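Local atomic coordinates of uncharacterized protein (Staphylococcus aureus subsp. aureus Mu50, PDB entry 4QXZ), a protein that is of unknown function but combines a beta-barrel core resembling type VI secretion system proteins with a pair of helices. Residues 131-134 / 135-139. Residues are numbered along the deposited sequence; the frame is centred on the assembly and turned at random.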
ATOM      1  N   LEU A 131     -25.441  22.400   0.856  1.00 36.33           N
ATOM      2  CA  LEU A 131     -24.524  23.156   1.686  1.00 36.96           C
ATOM      3  C   LEU A 131     -24.965  24.609   1.834  1.00 39.34           C
ATOM      4  O   LEU A 131     -24.936  25.160   2.934  1.00 40.33           O
ATOM      5  CB  LEU A 131     -23.131  23.115   1.080  1.00 36.44           C
ATOM      6  CG  LEU A 131     -22.126  24.086   1.678  1.00 35.72           C
ATOM      7  CD1 LEU A 131     -21.893  23.828   3.150  1.00 35.80           C
ATOM      8  CD2 LEU A 131     -20.838  23.948   0.902  1.00 35.24           C
ATOM      9  N   LEU A 132     -25.365  25.228   0.730  1.00 38.05           N
ATOM     10  CA  LEU A 132     -25.908  26.578   0.798  1.00 42.65           C
ATOM     11  C   LEU A 132     -27.198  26.628   1.628  1.00 40.21           C
ATOM     12  O   LEU A 132     -27.406  27.542   2.412  1.00 40.63           O
ATOM     13  CB  LEU A 132     -26.177  27.132  -0.603  1.00 43.62           C
ATOM     14  CG  LEU A 132     -26.675  28.585  -0.660  1.00 45.33           C
ATOM     15  CD1 LEU A 132     -25.710  29.515   0.055  1.00 43.12           C
ATOM     16  CD2 LEU A 132     -26.928  29.061  -2.102  1.00 46.66           C
ATOM     17  N   GLU A 133     -28.068  25.655   1.438  1.00 39.45           N
ATOM     18  CA  GLU A 133     -29.320  25.624   2.176  1.00 42.69           C
ATOM     19  C   GLU A 133     -29.080  25.546   3.679  1.00 45.86           C
ATOM     20  O   GLU A 133     -29.725  26.253   4.448  1.00 49.96           O
ATOM     21  CB  GLU A 133     -30.191  24.450   1.726  1.00 42.91           C
ATOM     22  CG  GLU A 133     -31.561  24.452   2.365  1.00 44.17           C
ATOM     23  CD  GLU A 133     -32.327  23.200   2.055  1.00 44.98           C
ATOM     24  OE1 GLU A 133     -33.150  23.235   1.126  1.00 50.13           O
ATOM     25  OE2 GLU A 133     -32.102  22.179   2.738  1.00 50.29           O
ATOM     26  N   GLN A 134     -28.137  24.702   4.093  1.00 45.85           N
ATOM     27  CA  GLN A 134     -27.746  24.641   5.492  1.00 43.42           C
ATOM     28  C   GLN A 134     -27.216  25.976   6.055  1.00 44.32           C
ATOM     29  O   GLN A 134     -27.645  26.404   7.126  1.00 45.17           O
ATOM     30  CB  GLN A 134     -26.693  23.571   5.690  1.00 42.48           C
ATOM     31  CG  GLN A 134     -26.345  23.373   7.150  1.00 43.58           C
ATOM     32  CD  GLN A 134     -25.314  22.305   7.334  1.00 40.70           C
ATOM     33  OE1 GLN A 134     -25.543  21.162   7.002  1.00 41.02           O
ATOM     34  NE2 GLN A 134     -24.164  22.682   7.841  1.00 40.80           N
ATOM     35  N   LEU A 135     -26.281  26.609   5.348  1.00 43.80           N
ATOM     36  CA  LEU A 135     -25.629  27.842   5.831  1.00 44.48           C
ATOM     37  C   LEU A 135     -26.623  28.993   5.975  1.00 47.27           C
ATOM     38  O   LEU A 135     -26.546  29.778   6.921  1.00 48.60           O
ATOM     39  CB  LEU A 135     -24.466  28.246   4.908  1.00 41.45           C
ATOM     40  CG  LEU A 135     -23.279  27.263   4.922  1.00 41.60           C
ATOM     41  CD1 LEU A 135     -22.210  27.699   3.937  1.00 39.08           C
ATOM     42  CD2 LEU A 135     -22.671  27.114   6.329  1.00 41.07           C
ATOM     43  N   ILE A 136     -27.566  29.071   5.045  1.00 48.74           N
ATOM     44  CA  ILE A 136     -28.590  30.113   5.091  1.00 54.76           C
ATOM     45  C   ILE A 136     -29.568  29.863   6.244  1.00 56.17           C
ATOM     46  O   ILE A 136     -29.903  30.786   6.979  1.00 55.64           O
ATOM     47  CB  ILE A 136     -29.303  30.265   3.723  1.00 54.34           C
ATOM     48  CG1 ILE A 136     -28.363  31.001   2.745  1.00 54.23           C
ATOM     49  CG2 ILE A 136     -30.608  31.031   3.871  1.00 52.61           C
ATOM     50  CD1 ILE A 136     -28.830  31.051   1.305  1.00 55.07           C
ATOM     51  N   ASP A 137     -29.978  28.607   6.426  1.00 60.40           N
ATOM     52  CA  ASP A 137     -30.823  28.218   7.562  1.00 60.04           C
ATOM     53  C   ASP A 137     -30.145  28.456   8.902  1.00 58.51           C
ATOM     54  O   ASP A 137     -30.814  28.465   9.916  1.00 62.04           O
ATOM     55  CB  ASP A 137     -31.194  26.733   7.493  1.00 62.91           C
ATOM     56  CG  ASP A 137     -32.149  26.402   6.358  1.00 68.34           C
ATOM     57  OD1 ASP A 137     -32.330  27.240   5.436  1.00 70.57           O
ATOM     58  OD2 ASP A 137     -32.699  25.274   6.384  1.00 71.47           O
ATOM     59  N   ASP A 138     -28.819  28.567   8.912  1.00 60.64           N
ATOM     60  CA  ASP A 138     -28.073  28.911  10.119  1.00 59.79           C
ATOM     61  C   ASP A 138     -27.925  30.426  10.215  1.00 58.67           C
ATOM     62  O   ASP A 138     -27.277  30.915  11.129  1.00 61.46           O
ATOM     63  CB  ASP A 138     -26.671  28.261  10.130  1.00 61.22           C
ATOM     64  CG  ASP A 138     -26.711  26.724  10.146  1.00 70.35           C
ATOM     65  OD1 ASP A 138     -27.819  26.130  10.273  1.00 68.69           O
ATOM     66  OD2 ASP A 138     -25.617  26.109  10.018  1.00 72.34           O
ATOM     67  N   GLY A 139     -28.484  31.166   9.257  1.00 59.54           N
ATOM     68  CA  GLY A 139     -28.497  32.640   9.297  1.00 58.50           C
ATOM     69  C   GLY A 139     -27.261  33.392   8.802  1.00 56.16           C
ATOM     70  O   GLY A 139     -27.081  34.567   9.127  1.00 52.64           O
TER
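The C-terminal end of helix 127-137, probably the first of the two-helix pair beside the beta-barrel core, shows how a helix stops at a Schellman motif: Leu131 and Leu135 meet on its inner face, and Gly139 turns the chain. Regular i to i+4 bonding persists as far as Asp137, with Leu135 N giving its hydrogen to Leu131 O at 3.1 Å and Ile136 N to Leu132 O at 3.0 Å. The next bond, Asp138 N to Gln134 O, is weak, with an N-H...O angle of only 129°. Gly139 N is hydrogen-bonded to Ile136 O at 2.7 Å, an i to i+3 turn, and the positive phi of Gly139 then swings the chain off the helix axis.

The side chains sort by face. Leu131 CD1 touches Leu135 CD1 at 4.0 Å, and both residues are buried against helix 142-155, Leu131 on Phe149, Met152 and Met153, Leu135 on Leu145. On an exposed flank Leu132 reaches along the helix, its CG anti to the backbone N (chi1 -176°), and its CD1 packs obliquely on Ile136 CD1, 3.7 Å away. Gln134 and Asp138 lie one turn apart and both reach Lys160, farther along the chain: Gln134 OE1 accepts a hydrogen bond from Lys160 N, and Asp138 OD2 forms a salt bridge with Lys160 NZ. The amide and carboxylate planes differ by 30°, and Gln134 CG lies 4.0 Å from Asp138 OD2.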